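Local atomic coordinates of thiol-activated cytolysin (Desulfobulbus propionicus, PDB entry 6NAL), a protein that probably inserts into cholesterol-containing membranes as a ring-shaped oligomer and opens large pores, as do other members of the cholesterol-dependent cytolysin family. Residues 43-48 with 387-392; 367-372 with 452-457; 380-385 with 425-430; 444-449 with 468-473. All blocks are in the same frame, centred on the assembly; numbering follows the deposited sequence.

Contact 1 of 4, residues 43-48 with 387-392; sequences STYIVM and ISYENG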
# COMPACT_ATOMS: atom_id res chain seq x y z
N SER A 43 -3.89 19.51 -10.88
CA SER A 43 -4.71 18.99 -9.80
C SER A 43 -4.31 17.58 -9.42
O SER A 43 -4.86 17.02 -8.47
CB SER A 43 -6.22 19.05 -10.15
OG SER A 43 -6.55 18.52 -11.42
N THR A 44 -3.37 16.97 -10.14
CA THR A 44 -2.99 15.60 -9.86
C THR A 44 -1.90 15.54 -8.81
O THR A 44 -0.96 16.34 -8.81
CB THR A 44 -2.54 14.90 -11.13
OG1 THR A 44 -3.61 14.97 -12.07
CG2 THR A 44 -2.22 13.47 -10.89
N TYR A 45 -2.07 14.60 -7.89
CA TYR A 45 -1.22 14.44 -6.73
C TYR A 45 -0.41 13.17 -6.90
O TYR A 45 -0.99 12.09 -7.12
CB TYR A 45 -2.04 14.31 -5.46
CG TYR A 45 -1.24 14.23 -4.15
CD1 TYR A 45 -0.23 15.16 -3.85
CD2 TYR A 45 -1.55 13.28 -3.21
CE1 TYR A 45 0.44 15.11 -2.65
CE2 TYR A 45 -0.87 13.22 -2.01
CZ TYR A 45 0.13 14.13 -1.75
OH TYR A 45 0.79 14.03 -0.57
N ILE A 46 0.91 13.28 -6.81
CA ILE A 46 1.79 12.19 -7.20
C ILE A 46 2.62 11.85 -5.99
O ILE A 46 3.39 12.69 -5.52
CB ILE A 46 2.65 12.55 -8.41
CG1 ILE A 46 1.72 12.83 -9.60
CG2 ILE A 46 3.56 11.41 -8.72
CD1 ILE A 46 2.33 13.62 -10.70
N VAL A 47 2.46 10.65 -5.46
CA VAL A 47 3.20 10.22 -4.28
C VAL A 47 4.14 9.08 -4.69
O VAL A 47 3.70 8.08 -5.28
CB VAL A 47 2.26 9.77 -3.16
CG1 VAL A 47 3.05 9.26 -1.96
CG2 VAL A 47 1.32 10.87 -2.74
N MSE A 48 5.40 9.21 -4.30
CA MSE A 48 6.40 8.22 -4.63
C MSE A 48 6.97 7.67 -3.35
O MSE A 48 7.54 8.38 -2.54
CB MSE A 48 7.50 8.78 -5.51
CG MSE A 48 8.58 7.71 -5.79
SE MSE A 48 9.49 7.82 -7.50
CE MSE A 48 11.25 7.33 -6.85
N ILE A 387 -3.87 15.55 2.54
CA ILE A 387 -2.72 14.73 2.88
C ILE A 387 -1.48 15.41 2.36
O ILE A 387 -1.46 15.95 1.26
CB ILE A 387 -2.89 13.32 2.29
CG1 ILE A 387 -3.65 12.44 3.28
CG2 ILE A 387 -1.58 12.64 2.07
CD1 ILE A 387 -4.87 13.14 3.88
N SER A 388 -0.43 15.38 3.17
CA SER A 388 0.85 15.95 2.82
C SER A 388 1.96 15.03 3.36
O SER A 388 1.78 14.35 4.37
CB SER A 388 0.91 17.39 3.35
OG SER A 388 1.90 18.11 2.66
N TYR A 389 3.08 14.95 2.65
CA TYR A 389 4.27 14.28 3.16
C TYR A 389 5.36 15.33 3.31
O TYR A 389 5.75 15.94 2.33
CB TYR A 389 4.74 13.15 2.28
CG TYR A 389 3.77 12.00 2.24
CD1 TYR A 389 3.90 10.93 3.09
CD2 TYR A 389 2.72 11.98 1.34
CE1 TYR A 389 3.02 9.85 3.01
CE2 TYR A 389 1.83 10.93 1.26
CZ TYR A 389 1.99 9.86 2.09
OH TYR A 389 1.08 8.83 2.04
N GLU A 390 5.81 15.52 4.54
CA GLU A 390 6.72 16.61 4.89
C GLU A 390 7.80 15.94 5.71
O GLU A 390 7.58 15.60 6.87
CB GLU A 390 6.01 17.72 5.67
CG GLU A 390 4.70 18.19 5.03
CD GLU A 390 4.15 19.52 5.58
OE1 GLU A 390 3.71 20.32 4.74
OE2 GLU A 390 4.12 19.76 6.82
N ASN A 391 8.97 15.74 5.09
CA ASN A 391 10.02 14.87 5.60
C ASN A 391 9.43 13.46 5.68
O ASN A 391 8.77 13.01 4.72
CB ASN A 391 10.54 15.48 6.90
CG ASN A 391 11.23 16.85 6.66
OD1 ASN A 391 10.59 17.91 6.68
ND2 ASN A 391 12.54 16.81 6.41
N GLY A 392 9.63 12.72 6.77
CA GLY A 392 9.09 11.38 6.84
C GLY A 392 7.82 11.26 7.66
O GLY A 392 7.69 10.37 8.51
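Tyr45 reaches across with its ring and lays its hydroxyl against the edge of the Tyr389 ring, close to that ring's plane, with OH 3.4 Å from Tyr389 CD2. The contact joins the long strand 44-59, which pairs with strand 349-372, to the end of strand 378-389 in the four-stranded sheet of the beta-sandwich domain, probably domain 4 of a cholesterol-dependent cytolysin. The two strands do not pair: their short axes stay 9.5 Å apart and cross at 42°, so side chains, not backbone bonds, bridge the gap. Tyrosine suits this place, its ring apolar and its hydroxyl able to bond. With CG anti to the backbone N (chi1 -176°), the Tyr45 ring is placed so that OH reaches Tyr389 and CE2 lies 4.2 Å from Ile387 CG2. The hydroxyl finds its hydrogen bond outside the pair, on Glu38, whose carboxylate also takes the backbone N-H of Tyr389 and so ties both sides together. Tyr389 also packs on Glu51 of the second subunit. Two residues on from Tyr45, on the same side of its strand, Val47 offers a compact branched side chain that crosses that of Tyr389 at about a right angle, Val47 CG1 lying 3.8 Å from Tyr389 CE2.

Contact 2 of 4, residues 367-372 with 452-457; sequences EIRLEH and VPLRTV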
# COMPACT_ATOMS: atom_id res chain seq x y z
N GLU A 367 -14.02 17.52 -8.43
CA GLU A 367 -14.86 18.68 -8.16
C GLU A 367 -16.06 18.24 -7.35
O GLU A 367 -16.52 17.10 -7.49
CB GLU A 367 -15.30 19.38 -9.45
CG GLU A 367 -14.14 20.19 -10.06
CD GLU A 367 -14.42 20.74 -11.46
OE1 GLU A 367 -15.54 20.53 -12.00
OE2 GLU A 367 -13.50 21.40 -12.02
N ILE A 368 -16.54 19.14 -6.50
CA ILE A 368 -17.87 19.03 -5.88
C ILE A 368 -18.73 20.19 -6.38
O ILE A 368 -18.40 21.36 -6.13
CB ILE A 368 -17.79 19.03 -4.34
CG1 ILE A 368 -17.03 17.82 -3.83
CG2 ILE A 368 -19.21 19.06 -3.73
CD1 ILE A 368 -16.52 18.00 -2.44
N ARG A 369 -19.81 19.87 -7.09
CA ARG A 369 -20.80 20.86 -7.52
C ARG A 369 -21.99 20.83 -6.58
O ARG A 369 -22.58 19.77 -6.35
CB ARG A 369 -21.28 20.61 -8.96
CG ARG A 369 -20.26 20.85 -10.07
CD ARG A 369 -20.93 21.38 -11.33
NE ARG A 369 -20.11 21.16 -12.53
CZ ARG A 369 -20.38 21.69 -13.72
NH1 ARG A 369 -21.44 22.49 -13.86
NH2 ARG A 369 -19.60 21.44 -14.76
N LEU A 370 -22.35 21.97 -6.03
CA LEU A 370 -23.55 22.11 -5.19
C LEU A 370 -24.62 22.88 -5.95
O LEU A 370 -24.30 23.86 -6.61
CB LEU A 370 -23.21 22.85 -3.91
CG LEU A 370 -22.00 22.23 -3.21
CD1 LEU A 370 -21.69 23.15 -2.03
CD2 LEU A 370 -22.20 20.78 -2.73
N GLU A 371 -25.86 22.39 -5.92
CA GLU A 371 -26.95 23.05 -6.62
C GLU A 371 -28.17 23.02 -5.73
O GLU A 371 -28.53 22.00 -5.14
CB GLU A 371 -27.25 22.40 -7.97
CG GLU A 371 -25.94 21.91 -8.64
CD GLU A 371 -26.08 21.48 -10.11
OE1 GLU A 371 -26.59 20.35 -10.35
OE2 GLU A 371 -25.65 22.24 -11.01
N HIS A 372 -28.75 24.19 -5.59
CA HIS A 372 -29.94 24.41 -4.80
C HIS A 372 -30.98 25.02 -5.72
O HIS A 372 -30.75 26.09 -6.30
CB HIS A 372 -29.60 25.33 -3.65
CG HIS A 372 -30.78 25.80 -2.86
ND1 HIS A 372 -31.94 25.07 -2.74
CD2 HIS A 372 -30.94 26.91 -2.10
CE1 HIS A 372 -32.77 25.70 -1.93
NE2 HIS A 372 -32.19 26.82 -1.52
N VAL A 452 -13.89 11.71 -6.26
CA VAL A 452 -14.16 11.21 -7.61
C VAL A 452 -14.09 12.42 -8.54
O VAL A 452 -14.01 13.57 -8.07
CB VAL A 452 -15.53 10.52 -7.65
CG1 VAL A 452 -15.59 9.39 -6.58
CG2 VAL A 452 -16.63 11.53 -7.41
N PRO A 453 -14.09 12.23 -9.84
CA PRO A 453 -13.89 13.40 -10.71
C PRO A 453 -15.00 14.43 -10.63
O PRO A 453 -14.72 15.65 -10.59
CB PRO A 453 -13.77 12.76 -12.10
CG PRO A 453 -13.10 11.40 -11.80
CD PRO A 453 -13.80 10.95 -10.52
N LEU A 454 -16.25 14.01 -10.57
CA LEU A 454 -17.34 14.96 -10.41
C LEU A 454 -18.38 14.40 -9.47
O LEU A 454 -18.99 13.37 -9.76
CB LEU A 454 -17.98 15.29 -11.76
CG LEU A 454 -19.10 16.34 -11.60
CD1 LEU A 454 -18.53 17.74 -11.39
CD2 LEU A 454 -20.00 16.31 -12.81
N ARG A 455 -18.61 15.10 -8.36
CA ARG A 455 -19.67 14.77 -7.42
C ARG A 455 -20.63 15.94 -7.40
O ARG A 455 -20.21 17.09 -7.21
CB ARG A 455 -19.11 14.49 -6.03
CG ARG A 455 -20.16 13.96 -5.09
CD ARG A 455 -19.65 13.60 -3.74
NE ARG A 455 -18.64 12.54 -3.79
CZ ARG A 455 -18.91 11.25 -3.76
NH1 ARG A 455 -20.17 10.86 -3.75
NH2 ARG A 455 -17.94 10.36 -3.79
N THR A 456 -21.92 15.66 -7.60
CA THR A 456 -22.96 16.69 -7.67
C THR A 456 -23.97 16.41 -6.57
O THR A 456 -24.43 15.28 -6.44
CB THR A 456 -23.67 16.67 -9.02
OG1 THR A 456 -22.73 16.91 -10.06
CG2 THR A 456 -24.70 17.75 -9.10
N VAL A 457 -24.30 17.42 -5.78
CA VAL A 457 -25.39 17.28 -4.82
C VAL A 457 -26.42 18.35 -5.13
O VAL A 457 -26.10 19.55 -5.13
CB VAL A 457 -24.91 17.35 -3.35
CG1 VAL A 457 -23.65 16.53 -3.14
CG2 VAL A 457 -24.68 18.72 -2.89
O HOH W 1 -15.50 14.86 -6.13
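Arg369 slants across Leu454 and passes Thr456, and its chain can be followed outward from the backbone. CB is 4.1 Å from Thr456 OG1; CG, placed beside the backbone N (chi1 -69°), packs on Leu454 CD1 at 3.8 Å; NE then passes the same methyl, and the guanidinium at the tip sits obliquely to it. NE is buried by the contact and has no polar partner in the model. Beneath these side chains the strands run parallel, 18° apart, within one sheet of the beta sandwich, and the backbone bonds alternate: Arg369 N gives to Arg455 O at 2.8 Å, while Arg369 O receives Val457 N. At the start of the ladder a water bridges Glu367 O and Val452 O, donating to both. Glu367, Arg369, Leu454 and Thr456 share the more exposed face, polar apart from Leu454. Ile368, Leu370, Arg455 and Val457 turn to the other, buried face, where branched apolar residues suit packing against strands 378-389 and 422-432 of the opposing sheet. Arg455 is the polar member there, its guanidinium paired with Asp474. Leu370 and Val457 stand side by side, pointing the same way; Leu370 CD2 and Val457 CG2 are modelled 3.2 Å apart, a doubtfully short approach.

Contact 3 of 4, residues 380-385 with 425-430; sequences FTVTWD and ISIKTE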
# COMPACT_ATOMS: atom_id res chain seq x y z
N PHE A 380 -25.27 24.50 3.13
CA PHE A 380 -24.36 23.42 2.76
C PHE A 380 -23.15 23.43 3.70
O PHE A 380 -22.59 24.49 3.98
CB PHE A 380 -23.85 23.60 1.31
CG PHE A 380 -24.88 23.42 0.24
CD1 PHE A 380 -25.62 24.49 -0.18
CD2 PHE A 380 -25.06 22.21 -0.40
CE1 PHE A 380 -26.58 24.37 -1.16
CE2 PHE A 380 -26.02 22.09 -1.40
CZ PHE A 380 -26.77 23.19 -1.78
N THR A 381 -22.71 22.25 4.14
CA THR A 381 -21.45 22.09 4.86
C THR A 381 -20.60 21.03 4.17
O THR A 381 -21.06 19.89 3.97
CB THR A 381 -21.71 21.70 6.31
OG1 THR A 381 -22.65 22.62 6.85
CG2 THR A 381 -20.44 21.77 7.16
N VAL A 382 -19.39 21.40 3.77
CA VAL A 382 -18.48 20.48 3.09
C VAL A 382 -17.13 20.53 3.78
O VAL A 382 -16.58 21.61 4.01
CB VAL A 382 -18.35 20.81 1.61
CG1 VAL A 382 -17.39 19.80 0.98
CG2 VAL A 382 -19.69 20.77 0.94
N THR A 383 -16.61 19.36 4.17
CA THR A 383 -15.33 19.23 4.85
C THR A 383 -14.54 18.09 4.21
O THR A 383 -15.08 17.23 3.53
CB THR A 383 -15.51 18.99 6.36
OG1 THR A 383 -16.05 17.68 6.55
CG2 THR A 383 -16.44 20.08 7.00
N TRP A 384 -13.23 18.12 4.40
CA TRP A 384 -12.38 17.06 3.87
C TRP A 384 -11.03 17.11 4.55
O TRP A 384 -10.71 18.05 5.28
CB TRP A 384 -12.20 17.16 2.35
CG TRP A 384 -11.56 18.43 1.89
CD1 TRP A 384 -10.24 18.66 1.74
CD2 TRP A 384 -12.23 19.64 1.50
NE1 TRP A 384 -10.03 19.97 1.34
CE2 TRP A 384 -11.24 20.58 1.18
CE3 TRP A 384 -13.57 20.01 1.41
CZ2 TRP A 384 -11.55 21.88 0.76
CZ3 TRP A 384 -13.88 21.31 1.00
CH2 TRP A 384 -12.87 22.22 0.66
N ASP A 385 -10.23 16.10 4.27
CA ASP A 385 -8.88 16.02 4.80
C ASP A 385 -7.89 16.20 3.67
O ASP A 385 -8.11 15.70 2.57
CB ASP A 385 -8.65 14.67 5.49
CG ASP A 385 -9.23 14.61 6.91
OD1 ASP A 385 -9.40 15.69 7.56
OD2 ASP A 385 -9.47 13.46 7.37
N ILE A 425 -14.28 12.97 2.18
CA ILE A 425 -15.17 14.08 1.92
C ILE A 425 -16.45 13.87 2.69
O ILE A 425 -17.04 12.79 2.66
CB ILE A 425 -15.48 14.19 0.42
CG1 ILE A 425 -14.36 14.86 -0.35
CG2 ILE A 425 -16.67 15.02 0.22
CD1 ILE A 425 -13.11 14.08 -0.40
N SER A 426 -16.90 14.91 3.36
CA SER A 426 -18.19 14.89 4.04
C SER A 426 -19.03 16.05 3.54
O SER A 426 -18.53 17.17 3.36
CB SER A 426 -17.98 14.94 5.55
OG SER A 426 -19.07 15.54 6.22
N ILE A 427 -20.32 15.77 3.30
CA ILE A 427 -21.25 16.73 2.72
C ILE A 427 -22.55 16.63 3.48
O ILE A 427 -23.10 15.54 3.60
CB ILE A 427 -21.54 16.48 1.24
CG1 ILE A 427 -20.26 16.54 0.44
CG2 ILE A 427 -22.51 17.54 0.69
CD1 ILE A 427 -20.48 16.10 -1.04
N LYS A 428 -23.07 17.78 3.94
CA LYS A 428 -24.34 17.85 4.65
C LYS A 428 -25.17 18.98 4.07
O LYS A 428 -24.65 20.07 3.84
CB LYS A 428 -24.16 18.10 6.17
CG LYS A 428 -25.42 17.95 6.99
CD LYS A 428 -25.39 18.81 8.22
CE LYS A 428 -24.75 18.09 9.41
NZ LYS A 428 -24.70 18.98 10.62
N THR A 429 -26.46 18.74 3.86
CA THR A 429 -27.38 19.76 3.38
C THR A 429 -28.55 19.92 4.34
O THR A 429 -29.16 18.93 4.76
CB THR A 429 -27.91 19.43 1.98
OG1 THR A 429 -28.57 18.14 1.99
CG2 THR A 429 -26.80 19.36 1.00
N GLU A 430 -28.91 21.17 4.66
CA GLU A 430 -30.06 21.43 5.50
C GLU A 430 -30.97 22.46 4.84
O GLU A 430 -30.53 23.37 4.14
CB GLU A 430 -29.64 21.90 6.87
CG GLU A 430 -28.80 20.91 7.63
CD GLU A 430 -28.08 21.57 8.79
OE1 GLU A 430 -27.14 22.35 8.54
OE2 GLU A 430 -28.45 21.31 9.96
O HOH W 2 -25.47 22.00 6.28
O HOH W 3 -19.85 17.89 6.36
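Ile425 packs its CG1 against Trp384 CB at 4.2 Å, apolar on apolar. Next comes Ser426, which makes a hydrogen-bonded pair with Thr383: Ser426 N gives to Thr383 O at 3.0 Å in a nearly straight bond, 173° at the hydrogen, and Thr383 N gives back to Ser426 O. Their small hydroxyl side chains suit the partly exposed face, with Thr383 OG1 3.5 Å from Ser426 CB. Ile427 then turns to the opposite face and meets Val382 loosely, CG2 of the valine to CG1 of the isoleucine. These strands are neighbours in the antiparallel four-stranded sheet of the beta sandwich, and Ile427, Thr429, Val382 and Phe380 face the core shared with the other sheet, where mostly bulky apolar side chains belong. Lys428 forms the second hydrogen-bonded pair, with Thr381, and both bonds lie in the carbonyl planes. Its long chain carries NZ away to the backbone O of Phe146 of the second subunit, and Lys428 also makes a cation-pi contact with Tyr445. At Thr429 the methyl CG2 lies beside the Phe380 ring, 3.6 Å from Phe380 CD2, and OG1 instead bonds Ser443. Glu430 ends the walk, its OE1 2.8 Å from a water that probably donates to it and also bonds Thr381 OG1.

Contact 4 of 4, residues 444-449 with 468-473; sequences GYKVGR and FSMTPA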
# COMPACT_ATOMS: atom_id res chain seq x y z
N GLY A 444 -29.62 15.48 3.79
CA GLY A 444 -28.55 14.61 3.39
C GLY A 444 -27.34 14.77 4.28
O GLY A 444 -27.02 15.89 4.65
N TYR A 445 -26.68 13.69 4.63
CA TYR A 445 -25.50 13.70 5.50
C TYR A 445 -24.68 12.48 5.09
O TYR A 445 -24.91 11.37 5.57
CB TYR A 445 -25.84 13.63 6.98
CG TYR A 445 -24.73 14.02 7.93
CD1 TYR A 445 -23.48 14.44 7.48
CD2 TYR A 445 -24.97 14.02 9.30
CE1 TYR A 445 -22.49 14.84 8.39
CE2 TYR A 445 -24.02 14.40 10.20
CZ TYR A 445 -22.79 14.81 9.74
OH TYR A 445 -21.88 15.18 10.69
N LYS A 446 -23.74 12.70 4.18
CA LYS A 446 -22.82 11.69 3.66
C LYS A 446 -21.45 12.01 4.22
O LYS A 446 -20.97 13.14 4.08
CB LYS A 446 -22.86 11.72 2.13
CG LYS A 446 -24.35 11.64 1.57
CD LYS A 446 -24.76 10.20 1.25
CE LYS A 446 -26.24 10.06 0.87
NZ LYS A 446 -27.13 10.20 2.06
N VAL A 447 -20.87 11.06 4.95
CA VAL A 447 -19.52 11.20 5.49
C VAL A 447 -18.63 10.17 4.83
O VAL A 447 -19.08 9.15 4.31
CB VAL A 447 -19.47 11.02 7.02
CG1 VAL A 447 -20.08 12.22 7.71
CG2 VAL A 447 -20.16 9.72 7.39
N GLY A 448 -17.33 10.47 4.80
CA GLY A 448 -16.32 9.48 4.45
C GLY A 448 -16.32 9.08 3.00
O GLY A 448 -15.91 7.97 2.67
N ARG A 449 -16.74 9.96 2.12
CA ARG A 449 -16.74 9.64 0.71
C ARG A 449 -15.39 9.93 0.08
O ARG A 449 -14.55 10.67 0.61
CB ARG A 449 -17.85 10.41 -0.02
CG ARG A 449 -19.28 10.11 0.46
CD ARG A 449 -19.58 8.63 0.49
NE ARG A 449 -20.96 8.25 0.18
CZ ARG A 449 -21.92 8.10 1.10
NH1 ARG A 449 -21.66 8.35 2.39
NH2 ARG A 449 -23.14 7.71 0.75
N PHE A 468 -33.23 15.49 -2.23
CA PHE A 468 -31.79 15.39 -2.20
C PHE A 468 -31.36 14.32 -3.17
O PHE A 468 -31.93 13.22 -3.18
CB PHE A 468 -31.28 15.03 -0.82
CG PHE A 468 -29.78 14.90 -0.71
CD1 PHE A 468 -29.15 13.70 -0.95
CD2 PHE A 468 -29.00 15.96 -0.30
CE1 PHE A 468 -27.77 13.56 -0.80
CE2 PHE A 468 -27.62 15.84 -0.16
CZ PHE A 468 -27.01 14.64 -0.39
N SER A 469 -30.35 14.63 -3.96
CA SER A 469 -29.80 13.64 -4.86
C SER A 469 -28.32 13.95 -4.95
O SER A 469 -27.92 15.12 -5.05
CB SER A 469 -30.45 13.67 -6.24
OG SER A 469 -29.69 14.48 -7.13
N MSE A 470 -27.53 12.90 -4.84
CA MSE A 470 -26.09 13.00 -4.98
C MSE A 470 -25.68 12.06 -6.10
O MSE A 470 -26.19 10.95 -6.18
CB MSE A 470 -25.39 12.63 -3.70
CG MSE A 470 -23.90 12.65 -3.89
SE MSE A 470 -23.06 12.49 -2.20
CE MSE A 470 -23.28 10.59 -1.87
N THR A 471 -24.75 12.49 -6.94
CA THR A 471 -24.24 11.71 -8.05
C THR A 471 -22.72 11.80 -8.01
O THR A 471 -22.17 12.92 -8.11
CB THR A 471 -24.78 12.25 -9.36
OG1 THR A 471 -26.21 12.19 -9.35
CG2 THR A 471 -24.25 11.48 -10.47
N PRO A 472 -22.01 10.67 -7.90
CA PRO A 472 -22.49 9.29 -7.77
C PRO A 472 -23.08 9.08 -6.39
O PRO A 472 -22.66 9.75 -5.46
CB PRO A 472 -21.23 8.45 -7.99
CG PRO A 472 -20.10 9.34 -7.66
CD PRO A 472 -20.54 10.74 -8.03
N ALA A 473 -24.06 8.18 -6.26
CA ALA A 473 -24.67 7.91 -4.96
C ALA A 473 -23.83 6.88 -4.21
O ALA A 473 -24.18 5.71 -4.07
CB ALA A 473 -26.12 7.46 -5.13
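Phe468 lays one face of its ring over Gly444, the CH-pi contact of this pair: Gly444 CA stands 4.0 Å from the ring centroid and 14° off the ring normal. Glycine suits the place because a CB here would point at the ring and collide with its CE2. A chi1 of 179° swings the Phe468 ring away from its own backbone N, and phenylalanine spans the gap between strands whose axes are 8.8 Å apart.

The van der Waals contacts gather round the end of Met470, a selenomethionine. Its chain runs extended to the selenium and then bends at chi3 (77°), which sets CE against the aliphatic stem of Lys446; Lys446 CD is a tight 3.5 Å from Met470 CE. A long flexible side chain with a terminal methyl can slip between charged neighbours in this way. Met470 CE also lies 3.9 Å from Arg449 NE, so the methyl meets the stem of Lys446 and, obliquely, the guanidinium of Arg449. Further along, Lys446 CE comes within 4.2 Å of Phe468 CE1.

Of polar side-chain bonds within 444-449 there is one, and it is weak: Arg449 NH1 to Val447 O, which lies in the guanidinium plane, while Lys446 CB rests against one face of that group. The buried Arg449 NE has no partner in the model. Tyr445 bonds Lys267 and Tyr148 of the second subunit. Gly448 has positive phi and, with Arg449, faces Ile425 as a G1 beta bulge.

Strand 440-449 is an outer strand of the four-stranded sheet, next to strand 422-432, whereas strand 465-471 pairs with strand 454-462; the contact therefore packs one sheet of the sandwich on the other.

In the fold
All four contacts lie on the same side of the chain's centre. Contacts 2, 3 and 4 cluster in the beta sandwich, with centres 9 to 11 Å apart, and touch one another. Contact 2 belongs to one sheet, contact 3 to the other, and contact 4 spans the two; along the chain, contact 3 falls between the segments of contact 2, contact 4 interleaves with contact 2, and contact 1 interleaves with contacts 2 and 3. Ile427 and Phe380 of contact 3 pack on Arg455, Leu370 and Val457 of contact 2. Contacts 2-4 thus hold the two sheets together, while contact 1, centred 23 to 27 Å away and sharing strand 378-389 with contact 3, ties the sandwich to the long strand 44-59.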